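Local coordinates for amidohydrolase 3 domain-containing protein (Pyrococcus horikoshii, PDB 3IGH) that is of uncharacterised function but probably hydrolyses carbon-nitrogen bonds other than peptide bonds, as a metal-dependent member of the amidohydrolase family, at residues A[88-91]-A[92-96]; A[180-183]-A[184-187]. One frame throughout, in Å; residues are numbered along the deposited sequence.

Interaction 1 (A[88-91]-A[92-96])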
ATOM      1  N   ILE A  88      25.750 -39.469  16.552  1.00 53.80           N
ATOM      2  CA  ILE A  88      24.908 -38.682  17.462  1.00 50.82           C
ATOM      3  C   ILE A  88      25.754 -37.623  18.168  1.00 52.63           C
ATOM      4  O   ILE A  88      25.344 -36.463  18.274  1.00 54.07           O
ATOM      5  CB  ILE A  88      24.151 -39.583  18.489  1.00 49.48           C
ATOM      6  CG1 ILE A  88      23.200 -40.559  17.779  1.00 53.03           C
ATOM      7  CG2 ILE A  88      23.387 -38.748  19.530  1.00 55.11           C
ATOM      8  CD1 ILE A  88      22.200 -39.919  16.810  1.00 46.43           C
ATOM      9  N   GLU A  89      26.953 -38.022  18.599  1.00 51.29           N
ATOM     10  CA  GLU A  89      27.924 -37.126  19.239  1.00 52.10           C
ATOM     11  C   GLU A  89      28.216 -35.879  18.394  1.00 47.59           C
ATOM     12  O   GLU A  89      28.178 -34.758  18.907  1.00 49.13           O
ATOM     13  CB  GLU A  89      29.219 -37.903  19.564  1.00 59.25           C
ATOM     14  CG  GLU A  89      30.377 -37.073  20.145  1.00 74.84           C
ATOM     15  CD  GLU A  89      31.366 -36.581  19.083  1.00 97.92           C
ATOM     16  OE1 GLU A  89      31.813 -37.397  18.244  1.00100.68           O
ATOM     17  OE2 GLU A  89      31.701 -35.375  19.093  1.00 97.00           O
ATOM     18  N   GLU A  90      28.498 -36.096  17.109  1.00 46.75           N
ATOM     19  CA  GLU A  90      28.787 -35.013  16.171  0.50 50.34           C
ATOM     20  C   GLU A  90      27.558 -34.110  15.999  1.00 43.62           C
ATOM     21  O   GLU A  90      27.675 -32.883  15.981  1.00 48.38           O
ATOM     22  CB  GLU A  90      29.220 -35.592  14.819  0.50 50.11           C
ATOM     23  CG  GLU A  90      30.537 -35.038  14.262  0.50 57.44           C
ATOM     24  CD  GLU A  90      30.371 -33.775  13.433  0.50 58.44           C
ATOM     25  OE1 GLU A  90      30.814 -33.766  12.264  0.50 53.58           O
ATOM     26  OE2 GLU A  90      29.814 -32.781  13.939  0.50 70.01           O
ATOM     27  N   LEU A  91      26.388 -34.738  15.885  1.00 45.92           N
ATOM     28  CA  LEU A  91      25.109 -34.045  15.742  1.00 45.52           C
ATOM     29  C   LEU A  91      24.822 -33.118  16.931  1.00 50.17           C
ATOM     30  O   LEU A  91      24.467 -31.953  16.731  1.00 41.65           O
ATOM     31  CB  LEU A  91      23.988 -35.072  15.526  1.00 42.34           C
ATOM     32  CG  LEU A  91      22.526 -34.665  15.315  1.00 49.51           C
ATOM     33  CD1 LEU A  91      21.894 -35.515  14.228  1.00 38.53           C
ATOM     34  CD2 LEU A  91      21.725 -34.789  16.615  1.00 50.67           C
ATOM     35  N   ILE A  92      25.012 -33.623  18.154  1.00 46.05           N
ATOM     36  CA  ILE A  92      24.786 -32.832  19.376  1.00 44.74           C
ATOM     37  C   ILE A  92      25.789 -31.680  19.469  1.00 40.56           C
ATOM     38  O   ILE A  92      25.436 -30.566  19.863  1.00 46.31           O
ATOM     39  CB  ILE A  92      24.826 -33.718  20.675  1.00 45.68           C
ATOM     40  CG1 ILE A  92      23.777 -34.839  20.624  1.00 41.82           C
ATOM     41  CG2 ILE A  92      24.664 -32.877  21.952  1.00 49.43           C
ATOM     42  CD1 ILE A  92      22.324 -34.381  20.635  1.00 47.89           C
ATOM     43  N   GLN A  93      27.031 -31.949  19.078  1.00 46.20           N
ATOM     44  CA  GLN A  93      28.084 -30.943  19.076  1.00 52.57           C
ATOM     45  C   GLN A  93      27.727 -29.759  18.167  1.00 52.61           C
ATOM     46  O   GLN A  93      27.900 -28.598  18.560  1.00 49.21           O
ATOM     47  CB  GLN A  93      29.415 -31.580  18.666  1.00 56.42           C
ATOM     48  CG  GLN A  93      30.652 -30.779  19.062  1.00 74.23           C
ATOM     49  CD  GLN A  93      31.961 -31.438  18.630  1.00 74.95           C
ATOM     50  OE1 GLN A  93      33.039 -31.058  19.095  1.00 94.07           O
ATOM     51  NE2 GLN A  93      31.873 -32.426  17.738  1.00 87.25           N
ATOM     52  N   ARG A  94      27.196 -30.061  16.977  1.00 46.82           N
ATOM     53  CA  ARG A  94      26.751 -29.035  16.022  1.00 44.01           C
ATOM     54  C   ARG A  94      25.580 -28.216  16.562  1.00 38.66           C
ATOM     55  O   ARG A  94      25.572 -26.982  16.459  1.00 45.04           O
ATOM     56  CB  ARG A  94      26.368 -29.667  14.678  1.00 38.14           C
ATOM     57  CG  ARG A  94      27.544 -30.242  13.900  1.00 43.31           C
ATOM     58  CD  ARG A  94      27.120 -30.736  12.525  1.00 51.26           C
ATOM     59  NE  ARG A  94      28.166 -31.537  11.899  1.00 51.13           N
ATOM     60  CZ  ARG A  94      28.221 -31.841  10.606  1.00 58.90           C
ATOM     61  NH1 ARG A  94      27.290 -31.401   9.764  1.00 44.40           N
ATOM     62  NH2 ARG A  94      29.222 -32.582  10.150  1.00 39.90           N
ATOM     63  N   LEU A  95      24.606 -28.903  17.149  1.00 40.37           N
ATOM     64  CA  LEU A  95      23.430 -28.233  17.703  1.00 46.76           C
ATOM     65  C   LEU A  95      23.754 -27.332  18.900  1.00 53.31           C
ATOM     66  O   LEU A  95      23.117 -26.292  19.086  1.00 53.09           O
ATOM     67  CB  LEU A  95      22.342 -29.248  18.052  1.00 42.70           C
ATOM     68  CG  LEU A  95      21.716 -29.943  16.843  1.00 45.07           C
ATOM     69  CD1 LEU A  95      20.877 -31.105  17.295  1.00 43.25           C
ATOM     70  CD2 LEU A  95      20.893 -28.961  15.977  1.00 38.58           C
ATOM     71  N   LYS A  96      24.760 -27.719  19.685  1.00 53.25           N
ATOM     72  CA  LYS A  96      25.225 -26.904  20.814  1.00 55.12           C
ATOM     73  C   LYS A  96      25.894 -25.591  20.390  1.00 50.35           C
ATOM     74  O   LYS A  96      25.926 -24.638  21.163  1.00 53.63           O
ATOM     75  CB  LYS A  96      26.150 -27.714  21.731  1.00 53.10           C
ATOM     76  CG  LYS A  96      25.405 -28.667  22.653  1.00 60.64           C
ATOM     77  CD  LYS A  96      26.311 -29.213  23.749  1.00 84.61           C
ATOM     78  CE  LYS A  96      25.526 -30.077  24.729  1.00 90.21           C
ATOM     79  NZ  LYS A  96      26.380 -30.564  25.845  1.00 97.32           N
TER
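Glu90 and Arg94, one turn apart on helix 88-96, are joined by a two-pronged salt bridge in one of two modelled Glu90 conformers, so the pairing is probably not permanent. Arg94 comes side-on: its NH2 gives a hydrogen bond to Glu90 OE1 at 2.9 Å, and its NE gives one of the same length to Glu90 OE2. Both carboxylate oxygens lie close to the guanidinium plane, but the nitrogens reach them from above the carboxylate, the two planes being 46° apart. Arg94 starts with CG beside its own backbone N (chi1 -68°) and then runs extended from CG to NE, while in this conformer the Glu90 chain bends at chi2 (-88°) to bring its carboxylate across. The remaining nitrogen, Arg94 NH1, donates to the carbonyl oxygens of Asp81, in strand 80-81, and of Arg83. With an alanine in this arginine's place, the Glu90 carboxylate would probably lose its cationic mate and those two carbonyls their shared donor.

On the side of the helix that packs against the protein the contacts are apolar. Leu91 CD2 lies 3.8 Å from Leu95 CD1, the two side chains running alongside each other, and Ile88 CG2 meets Ile92 CG1 at 4.1 Å. Leu122 of helix 119-122 packs on Leu91, Ile92 and Leu95, and Ile131 of strand 129-133 on both leucines. The chemistry is that of an amphipathic helix: leucines and isoleucines pack inward, while the arginine, paired with a glutamate one turn earlier, also reaches the neighbouring strand through NH1.

Interaction 2 (A[180-183]-A[184-187]). With SO4 (sulfate ion), chain F.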
ATOM      1  N   VAL A 180       4.639 -20.428  17.114  1.00 41.26           N
ATOM      2  CA  VAL A 180       5.945 -20.461  17.778  1.00 35.70           C
ATOM      3  C   VAL A 180       6.850 -19.277  17.387  1.00 39.93           C
ATOM      4  O   VAL A 180       7.458 -18.627  18.247  1.00 38.32           O
ATOM      5  CB  VAL A 180       6.656 -21.830  17.547  1.00 42.19           C
ATOM      6  CG1 VAL A 180       8.031 -21.825  18.129  1.00 34.12           C
ATOM      7  CG2 VAL A 180       5.835 -22.983  18.142  1.00 42.99           C
ATOM      8  N   LEU A 181       6.927 -18.996  16.089  1.00 31.35           N
ATOM      9  CA  LEU A 181       7.681 -17.854  15.604  1.00 31.93           C
ATOM     10  C   LEU A 181       6.872 -16.589  15.839  1.00 30.41           C
ATOM     11  O   LEU A 181       5.648 -16.605  15.702  1.00 34.53           O
ATOM     12  CB  LEU A 181       8.011 -18.017  14.113  1.00 30.36           C
ATOM     13  CG  LEU A 181       8.919 -19.190  13.709  1.00 37.22           C
ATOM     14  CD1 LEU A 181       9.040 -19.255  12.178  1.00 37.28           C
ATOM     15  CD2 LEU A 181      10.299 -19.076  14.368  1.00 38.00           C
ATOM     16  N   THR A 182       7.558 -15.513  16.219  1.00 30.19           N
ATOM     17  CA  THR A 182       6.919 -14.203  16.403  1.00 30.94           C
ATOM     18  C   THR A 182       7.145 -13.355  15.166  1.00 33.26           C
ATOM     19  O   THR A 182       7.987 -13.697  14.337  1.00 31.82           O
ATOM     20  CB  THR A 182       7.534 -13.441  17.588  1.00 35.32           C
ATOM     21  OG1 THR A 182       8.911 -13.169  17.303  1.00 35.26           O
ATOM     22  CG2 THR A 182       7.421 -14.257  18.884  1.00 36.31           C
ATOM     23  N   VAL A 183       6.421 -12.238  15.054  1.00 31.80           N
ATOM     24  CA  VAL A 183       6.668 -11.272  13.979  1.00 27.81           C
ATOM     25  C   VAL A 183       8.131 -10.813  13.958  1.00 31.35           C
ATOM     26  O   VAL A 183       8.738 -10.719  12.881  1.00 28.50           O
ATOM     27  CB  VAL A 183       5.693 -10.059  14.044  1.00 31.14           C
ATOM     28  CG1 VAL A 183       6.041  -9.010  12.982  1.00 31.85           C
ATOM     29  CG2 VAL A 183       4.263 -10.545  13.850  1.00 33.83           C
ATOM     30  N   GLU A 184       8.699 -10.580  15.147  1.00 30.76           N
ATOM     31  CA  GLU A 184      10.102 -10.175  15.270  0.50 29.30           C
ATOM     32  C   GLU A 184      11.052 -11.215  14.661  1.00 31.05           C
ATOM     33  O   GLU A 184      12.061 -10.850  14.050  1.00 31.56           O
ATOM     34  CB  GLU A 184      10.481  -9.894  16.735  0.50 31.94           C
ATOM     35  CG  GLU A 184       9.508  -8.991  17.492  0.50 36.30           C
ATOM     36  CD  GLU A 184       8.438  -9.775  18.240  0.50 44.33           C
ATOM     37  OE1 GLU A 184       7.311  -9.900  17.709  0.50 27.05           O
ATOM     38  OE2 GLU A 184       8.729 -10.277  19.353  0.50 49.47           O
ATOM     39  N   ASP A 185      10.729 -12.503  14.823  1.00 31.89           N
ATOM     40  CA  ASP A 185      11.501 -13.586  14.194  1.00 29.96           C
ATOM     41  C   ASP A 185      11.445 -13.493  12.668  1.00 33.91           C
ATOM     42  O   ASP A 185      12.471 -13.619  11.996  1.00 30.52           O
ATOM     43  CB  ASP A 185      10.983 -14.958  14.606  1.00 29.41           C
ATOM     44  CG  ASP A 185      11.250 -15.269  16.064  1.00 38.69           C
ATOM     45  OD1 ASP A 185      12.231 -14.748  16.634  1.00 33.25           O
ATOM     46  OD2 ASP A 185      10.466 -16.037  16.635  1.00 35.33           O
ATOM     47  N   TYR A 186      10.241 -13.275  12.143  1.00 31.16           N
ATOM     48  CA  TYR A 186      10.037 -13.106  10.701  1.00 33.91           C
ATOM     49  C   TYR A 186      10.772 -11.887  10.157  1.00 31.17           C
ATOM     50  O   TYR A 186      11.358 -11.965   9.076  1.00 32.03           O
ATOM     51  CB  TYR A 186       8.554 -13.026  10.355  1.00 29.29           C
ATOM     52  CG  TYR A 186       7.845 -14.359  10.245  1.00 30.75           C
ATOM     53  CD1 TYR A 186       7.230 -14.939  11.358  1.00 29.70           C
ATOM     54  CD2 TYR A 186       7.772 -15.031   9.025  1.00 25.03           C
ATOM     55  CE1 TYR A 186       6.560 -16.159  11.256  1.00 27.53           C
ATOM     56  CE2 TYR A 186       7.115 -16.254   8.912  1.00 32.13           C
ATOM     57  CZ  TYR A 186       6.515 -16.805  10.033  1.00 32.11           C
ATOM     58  OH  TYR A 186       5.853 -17.993   9.926  1.00 30.26           O
ATOM     59  N   VAL A 187      10.764 -10.779  10.902  1.00 28.99           N
ATOM     60  CA  VAL A 187      11.523  -9.581  10.502  1.00 32.25           C
ATOM     61  C   VAL A 187      13.015  -9.942  10.375  1.00 30.33           C
ATOM     62  O   VAL A 187      13.651  -9.622   9.377  1.00 29.04           O
ATOM     63  CB  VAL A 187      11.300  -8.365  11.474  1.00 34.16           C
ATOM     64  CG1 VAL A 187      12.262  -7.219  11.187  1.00 31.13           C
ATOM     65  CG2 VAL A 187       9.862  -7.856  11.389  1.00 33.06           C
TER
HETATM   66  S   SO4 F   5       3.827 -11.913  17.859  0.75 48.67           S
HETATM   67  O1  SO4 F   5       4.584 -10.667  17.903  0.75 45.78           O
HETATM   68  O2  SO4 F   5       4.228 -12.771  18.966  0.75 57.90           O
HETATM   69  O3  SO4 F   5       2.404 -11.615  17.960  0.75 59.99           O
HETATM   70  O4  SO4 F   5       4.077 -12.579  16.600  0.75 61.71           O
HETATM   71  O   HOH W   1      10.643 -12.492  19.279  1.00 52.95           O
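Thr182 and Asp185 clasp each other across the first turn of helix 183-199. From CB, Asp185 starts 3.3 Å from Thr182 O; CG stands beside its own backbone N (chi1 -69°), which swings the carboxylate back toward the start of the helix and sets CG 3.4 Å from Thr182 OG1. There OD2 takes the backbone N-H of Thr182 at 3.0 Å in a nearly straight bond (172°), the donor coming from above the carboxylate plane. The same OD2 forms a salt bridge with Arg101, so a buttress from outside the turn also holds the acid in place, and OD1 is hydrogen-bonded elsewhere in the structure. In return Asp185 N donates to Thr182 OG1 at 3.1 Å. In one of two modelled Glu184 conformers, a water links that hydroxyl to Glu184 OE2, to which it donates.

Val183 N bonds O4 of a sulfate, probably from the crystallisation liquor, at 2.8 Å. On the inner side, Leu181 CB approaches Tyr186 CE1 at 3.7 Å, while Thr182 O lies at the ring edge. Tyr186 OH bonds Asn177 O and Asn211 ND2. The reciprocal Thr182-Asp185 pair is a capping box, with Thr182 as N-cap, closing the helix start just after helix 166-180 ends.

Interactions 1 and 2 are both local contacts between neighbouring residues, one along a helix, the other at a helix start, with centres 26 Å apart and nearest atoms about 15 Å apart. Each has two buried residues, Leu91 and Leu95 or Leu181 and Tyr186, and an exposed glutamate, Glu89 or Glu184. Interaction 1, farther from the middle of the chain, runs along the short helix 88-96, between strands 80-81 and 103-108 in sequence; its charged pair joins residues already hydrogen-bonded through their backbones. In interaction 2 polar side chains engage N-H groups at the helix start, which have no carbonyl of their own helix one turn earlier. Apolar packing in 88-96 faces helix 119-122 and strand 129-133; 180-187 packs against helices 70-78, 166-180 and 212-223.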